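Local coordinates for protein putative glucarate dehydratase (Pseudomonas fluorescens, PDB 4IT1) that probably catalyses the magnesium-dependent dehydration of D-glucarate to 5-dehydro-4-deoxy-D-glucarate, as a member of the mandelate racemase/muconate lactonizing enzyme family, at residues E163-A175 and M203-K215. Numbering follows the deposited sequence.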
loop_
_atom_site.group_PDB
_atom_site.type_symbol
_atom_site.label_atom_id
_atom_site.label_comp_id
_atom_site.label_asym_id
_atom_site.label_seq_id
_atom_site.Cartn_x
_atom_site.Cartn_y
_atom_site.Cartn_z
ATOM N N GLU A 163 2.355 -21.859 -1.975
ATOM C CA GLU A 163 1.474 -22.373 -3.010
ATOM C C GLU A 163 0.245 -21.473 -3.126
ATOM O O GLU A 163 -0.361 -21.107 -2.113
ATOM C CB GLU A 163 1.047 -23.797 -2.684
ATOM C CG GLU A 163 2.150 -24.824 -2.859
ATOM C CD GLU A 163 1.627 -26.245 -2.870
ATOM O OE1 GLU A 163 0.425 -26.448 -2.590
ATOM O OE2 GLU A 163 2.422 -27.162 -3.162
ATOM N N VAL A 164 -0.115 -21.123 -4.359
ATOM C CA VAL A 164 -1.258 -20.246 -4.632
ATOM C C VAL A 164 -2.359 -21.028 -5.341
ATOM O O VAL A 164 -2.152 -21.509 -6.457
ATOM C CB VAL A 164 -0.853 -19.024 -5.486
ATOM C CG1 VAL A 164 -2.068 -18.160 -5.792
ATOM C CG2 VAL A 164 0.217 -18.201 -4.777
ATOM N N PRO A 165 -3.532 -21.166 -4.693
ATOM C CA PRO A 165 -4.621 -21.950 -5.292
ATOM C C PRO A 165 -5.274 -21.236 -6.487
ATOM O O PRO A 165 -5.217 -20.007 -6.584
ATOM C CB PRO A 165 -5.621 -22.117 -4.139
ATOM C CG PRO A 165 -5.357 -20.963 -3.223
ATOM C CD PRO A 165 -3.911 -20.569 -3.398
ATOM N N PHE A 166 -5.859 -22.019 -7.390
ATOM C CA PHE A 166 -6.527 -21.500 -8.577
ATOM C C PHE A 166 -7.748 -22.335 -8.865
ATOM O O PHE A 166 -7.832 -23.485 -8.435
ATOM C CB PHE A 166 -5.605 -21.547 -9.792
ATOM C CG PHE A 166 -4.648 -20.398 -9.875
ATOM C CD1 PHE A 166 -5.003 -19.229 -10.540
ATOM C CD2 PHE A 166 -3.385 -20.486 -9.299
ATOM C CE1 PHE A 166 -4.113 -18.170 -10.631
ATOM C CE2 PHE A 166 -2.492 -19.425 -9.383
ATOM C CZ PHE A 166 -2.858 -18.264 -10.050
ATOM N N SER A 167 -8.692 -21.760 -9.600
ATOM C CA SER A 167 -9.880 -22.501 -9.993
ATOM C C SER A 167 -9.767 -22.964 -11.434
ATOM O O SER A 167 -8.855 -22.561 -12.172
ATOM C CB SER A 167 -11.151 -21.666 -9.784
ATOM O OG SER A 167 -11.070 -20.426 -10.458
ATOM N N ALA A 168 -10.682 -23.842 -11.816
ATOM C CA ALA A 168 -10.833 -24.228 -13.204
ATOM C C ALA A 168 -11.785 -23.223 -13.837
ATOM O O ALA A 168 -12.939 -23.111 -13.400
ATOM C CB ALA A 168 -11.402 -25.634 -13.298
ATOM N N TYR A 169 -11.299 -22.478 -14.832
ATOM C CA TYR A 169 -12.140 -21.504 -15.544
ATOM C C TYR A 169 -12.835 -22.147 -16.748
ATOM O O TYR A 169 -12.224 -22.339 -17.800
ATOM C CB TYR A 169 -11.340 -20.257 -15.963
ATOM C CG TYR A 169 -12.109 -18.946 -15.749
ATOM C CD1 TYR A 169 -13.467 -18.836 -16.090
ATOM C CD2 TYR A 169 -11.482 -17.825 -15.195
ATOM C CE1 TYR A 169 -14.171 -17.662 -15.876
ATOM C CE2 TYR A 169 -12.184 -16.639 -14.986
ATOM C CZ TYR A 169 -13.526 -16.566 -15.332
ATOM O OH TYR A 169 -14.234 -15.401 -15.132
ATOM N N LEU A 170 -14.115 -22.476 -16.571
ATOM C CA LEU A 170 -14.921 -23.143 -17.585
ATOM C C LEU A 170 -15.650 -22.177 -18.523
ATOM O O LEU A 170 -16.196 -21.155 -18.085
ATOM C CB LEU A 170 -15.983 -24.021 -16.924
ATOM C CG LEU A 170 -15.622 -25.084 -15.890
ATOM C CD1 LEU A 170 -16.863 -25.924 -15.605
ATOM C CD2 LEU A 170 -14.469 -25.947 -16.372
ATOM N N PHE A 171 -15.697 -22.552 -19.802
ATOM C CA PHE A 171 -16.359 -21.779 -20.847
ATOM C C PHE A 171 -17.290 -22.659 -21.654
ATOM O O PHE A 171 -17.002 -23.837 -21.876
ATOM C CB PHE A 171 -15.328 -21.225 -21.823
ATOM C CG PHE A 171 -14.535 -20.081 -21.287
ATOM C CD1 PHE A 171 -13.407 -20.303 -20.506
ATOM C CD2 PHE A 171 -14.897 -18.770 -21.587
ATOM C CE1 PHE A 171 -12.658 -19.241 -20.020
ATOM C CE2 PHE A 171 -14.151 -17.702 -21.106
ATOM C CZ PHE A 171 -13.031 -17.937 -20.318
ATOM N N PHE A 172 -18.396 -22.086 -22.109
ATOM C CA PHE A 172 -19.104 -22.660 -23.238
ATOM C C PHE A 172 -18.282 -22.339 -24.486
ATOM O O PHE A 172 -17.603 -21.307 -24.543
ATOM C CB PHE A 172 -20.518 -22.111 -23.338
ATOM C CG PHE A 172 -21.370 -22.434 -22.145
ATOM C CD1 PHE A 172 -22.009 -23.665 -22.042
ATOM C CD2 PHE A 172 -21.525 -21.515 -21.112
ATOM C CE1 PHE A 172 -22.797 -23.975 -20.937
ATOM C CE2 PHE A 172 -22.316 -21.815 -20.008
ATOM C CZ PHE A 172 -22.952 -23.048 -19.918
ATOM N N LYS A 173 -18.294 -23.252 -25.454
ATOM C CA LYS A 173 -17.541 -23.068 -26.690
ATOM C C LYS A 173 -18.193 -23.823 -27.840
ATOM O O LYS A 173 -18.956 -24.768 -27.615
ATOM C CB LYS A 173 -16.064 -23.481 -26.518
ATOM C CG LYS A 173 -15.811 -24.983 -26.346
ATOM C CD LYS A 173 -14.358 -25.291 -25.989
ATOM C CE LYS A 173 -13.406 -25.115 -27.169
ATOM N NZ LYS A 173 -13.695 -26.054 -28.294
ATOM N N TYR A 174 -17.911 -23.380 -29.066
ATOM C CA TYR A 174 -18.257 -24.140 -30.266
ATOM C C TYR A 174 -17.155 -25.164 -30.510
ATOM O O TYR A 174 -16.043 -25.021 -29.988
ATOM C CB TYR A 174 -18.401 -23.228 -31.498
ATOM C CG TYR A 174 -19.593 -22.286 -31.481
ATOM C CD1 TYR A 174 -20.836 -22.695 -30.987
ATOM C CD2 TYR A 174 -19.485 -20.993 -31.994
ATOM C CE1 TYR A 174 -21.924 -21.832 -30.979
ATOM C CE2 TYR A 174 -20.571 -20.124 -31.995
ATOM C CZ TYR A 174 -21.787 -20.547 -31.486
ATOM O OH TYR A 174 -22.867 -19.692 -31.481
ATOM N N ALA A 175 -17.458 -26.184 -31.308
ATOM C CA ALA A 175 -16.482 -27.212 -31.656
ATOM C C ALA A 175 -15.281 -26.617 -32.396
ATOM O O ALA A 175 -14.142 -27.027 -32.182
ATOM C CB ALA A 175 -17.140 -28.303 -32.489
ATOM N N MET A 203 -10.034 -30.786 -16.790
ATOM C CA MET A 203 -9.178 -29.807 -16.117
ATOM C C MET A 203 -8.768 -30.257 -14.721
ATOM O O MET A 203 -7.603 -30.115 -14.335
ATOM C CB MET A 203 -9.883 -28.451 -16.025
ATOM C CG MET A 203 -9.938 -27.677 -17.329
ATOM S SD MET A 203 -10.608 -26.023 -17.075
ATOM C CE MET A 203 -10.404 -25.323 -18.705
ATOM N N ILE A 204 -9.739 -30.775 -13.967
ATOM C CA ILE A 204 -9.500 -31.299 -12.616
ATOM C C ILE A 204 -8.512 -32.475 -12.637
ATOM O O ILE A 204 -7.567 -32.499 -11.852
ATOM C CB ILE A 204 -10.822 -31.669 -11.896
ATOM C CG1 ILE A 204 -11.671 -30.408 -11.674
ATOM C CG2 ILE A 204 -10.541 -32.381 -10.573
ATOM C CD1 ILE A 204 -13.068 -30.660 -11.147
ATOM N N GLU A 205 -8.728 -33.426 -13.548
ATOM C CA GLU A 205 -7.785 -34.528 -13.780
ATOM C C GLU A 205 -6.364 -34.021 -14.062
ATOM O O GLU A 205 -5.399 -34.499 -13.459
ATOM C CB GLU A 205 -8.292 -35.440 -14.916
ATOM C CG GLU A 205 -7.224 -36.179 -15.728
ATOM C CD GLU A 205 -6.634 -37.389 -15.016
ATOM O OE1 GLU A 205 -5.400 -37.585 -15.098
ATOM O OE2 GLU A 205 -7.396 -38.151 -14.382
ATOM N N ALA A 206 -6.248 -33.037 -14.951
ATOM C CA ALA A 206 -4.946 -32.596 -15.445
ATOM C C ALA A 206 -4.203 -31.684 -14.484
ATOM O O ALA A 206 -2.972 -31.674 -14.470
ATOM C CB ALA A 206 -5.092 -31.926 -16.808
ATOM N N TYR A 207 -4.939 -30.921 -13.681
ATOM C CA TYR A 207 -4.324 -29.847 -12.895
ATOM C C TYR A 207 -4.652 -29.880 -11.400
ATOM O O TYR A 207 -3.952 -29.260 -10.594
ATOM C CB TYR A 207 -4.691 -28.480 -13.488
ATOM C CG TYR A 207 -4.256 -28.282 -14.927
ATOM C CD1 TYR A 207 -2.944 -27.904 -15.235
ATOM C CD2 TYR A 207 -5.158 -28.461 -15.981
ATOM C CE1 TYR A 207 -2.544 -27.721 -16.552
ATOM C CE2 TYR A 207 -4.766 -28.281 -17.300
ATOM C CZ TYR A 207 -3.460 -27.912 -17.581
ATOM O OH TYR A 207 -3.068 -27.728 -18.887
ATOM N N GLY A 208 -5.722 -30.587 -11.042
ATOM C CA GLY A 208 -6.116 -30.756 -9.643
ATOM C C GLY A 208 -6.745 -29.540 -8.983
ATOM O O GLY A 208 -6.562 -29.325 -7.786
ATOM N N PHE A 209 -7.487 -28.748 -9.758
ATOM C CA PHE A 209 -8.184 -27.572 -9.234
ATOM C C PHE A 209 -9.234 -27.982 -8.197
ATOM O O PHE A 209 -9.965 -28.965 -8.390
ATOM C CB PHE A 209 -8.857 -26.774 -10.369
ATOM C CG PHE A 209 -7.893 -26.146 -11.356
ATOM C CD1 PHE A 209 -6.889 -25.288 -10.929
ATOM C CD2 PHE A 209 -8.017 -26.392 -12.722
ATOM C CE1 PHE A 209 -6.009 -24.709 -11.836
ATOM C CE2 PHE A 209 -7.150 -25.805 -13.641
ATOM C CZ PHE A 209 -6.142 -24.964 -13.195
ATOM N N LYS A 210 -9.311 -27.222 -7.105
ATOM C CA LYS A 210 -10.238 -27.534 -6.008
ATOM C C LYS A 210 -11.490 -26.654 -5.992
ATOM O O LYS A 210 -12.349 -26.805 -5.125
ATOM C CB LYS A 210 -9.514 -27.500 -4.657
ATOM C CG LYS A 210 -8.587 -28.689 -4.440
ATOM C CD LYS A 210 -7.767 -28.564 -3.165
ATOM C CE LYS A 210 -6.778 -29.713 -3.048
ATOM N NZ LYS A 210 -5.969 -29.629 -1.801
ATOM N N SER A 211 -11.593 -25.753 -6.969
ATOM C CA SER A 211 -12.766 -24.885 -7.125
ATOM C C SER A 211 -13.071 -24.626 -8.598
ATOM O O SER A 211 -12.198 -24.772 -9.454
ATOM C CB SER A 211 -12.559 -23.567 -6.385
ATOM O OG SER A 211 -11.300 -23.011 -6.700
ATOM N N ILE A 212 -14.314 -24.246 -8.891
ATOM C CA ILE A 212 -14.748 -24.044 -10.278
ATOM C C ILE A 212 -15.429 -22.682 -10.531
ATOM O O ILE A 212 -16.347 -22.277 -9.793
ATOM C CB ILE A 212 -15.685 -25.182 -10.747
ATOM C CG1 ILE A 212 -15.036 -26.559 -10.537
ATOM C CG2 ILE A 212 -16.037 -25.003 -12.214
ATOM C CD1 ILE A 212 -16.013 -27.722 -10.574
ATOM N N LYS A 213 -14.974 -21.990 -11.578
ATOM C CA LYS A 213 -15.659 -20.784 -12.081
ATOM C C LYS A 213 -16.158 -20.956 -13.515
ATOM O O LYS A 213 -15.363 -21.207 -14.432
ATOM C CB LYS A 213 -14.755 -19.547 -12.005
ATOM C CG LYS A 213 -15.423 -18.277 -12.545
ATOM C CD LYS A 213 -14.687 -17.019 -12.130
ATOM C CE LYS A 213 -14.993 -16.623 -10.692
ATOM N NZ LYS A 213 -13.889 -15.767 -10.162
ATOM N N LEU A 214 -17.466 -20.797 -13.708
ATOM C CA LEU A 214 -18.051 -20.821 -15.050
ATOM C C LEU A 214 -18.236 -19.419 -15.667
ATOM O O LEU A 214 -18.835 -18.530 -15.047
ATOM C CB LEU A 214 -19.389 -21.562 -15.029
ATOM C CG LEU A 214 -20.155 -21.596 -16.349
ATOM C CD1 LEU A 214 -19.549 -22.608 -17.312
ATOM C CD2 LEU A 214 -21.627 -21.885 -16.107
ATOM N N LYS A 215 -17.731 -19.237 -16.889
ATOM C CA LYS A 215 -17.998 -18.027 -17.669
ATOM C C LYS A 215 -19.432 -18.041 -18.183
ATOM O O LYS A 215 -19.775 -18.835 -19.062
ATOM C CB LYS A 215 -17.027 -17.894 -18.840
ATOM C CG LYS A 215 -17.280 -16.663 -19.711
ATOM C CD LYS A 215 -16.346 -15.502 -19.377
ATOM C CE LYS A 215 -16.636 -14.876 -18.021
ATOM N NZ LYS A 215 -15.585 -13.894 -17.631
HETATM O O HOH W 1 -11.977 -18.167 -9.068
HETATM O O HOH W 2 -13.383 -14.074 -12.907
HETATM O O HOH W 3 -19.092 -19.484 -21.793
#
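Y169 and K215 meet beside the magnesium site, on neighbouring parallel strands of the enolase-superfamily barrel. K215 is one of two predicted proton acceptors, with H342. K215 CB lies over one face of the F171 ring, 4.0 Å from its centroid. CG and CD follow the CD2-CE2 side of that ring, with K215 CD 3.6 Å from F171 CE2. The chain bends at chi2 (99°) and at chi3, which turns CE toward Y169. K215 CE comes 3.8 Å from Y169 OH, to which K215 NZ donates at 3.2 Å. NZ also makes a weak hydrogen bond to bound tartrate, probably from crystallisation.

K213 runs beside Y169, with CG over the ring face and K213 CD 3.4 Å from Y169 CZ. Its NZ forms a salt bridge with D369, and a water joins it to S167 OG. The strands are paired by four backbone hydrogen bonds, the shortest K215 N to L170 O (2.7 Å).

On the opposite side of the sheet M203 SD touches A168 and L170. S167 O sits over the centre of one F209 ring face, and F209 CD2 is 3.5 Å from A168 CB. Helix 193-207 packs on strand 163-170 through M203, in a beta-alpha-beta crossover to strand 212-215.

Y169 OH thus accepts from the K215 amine and donates to a water. This helps orient the amine near D243 and magnesium, consistent with the predicted role.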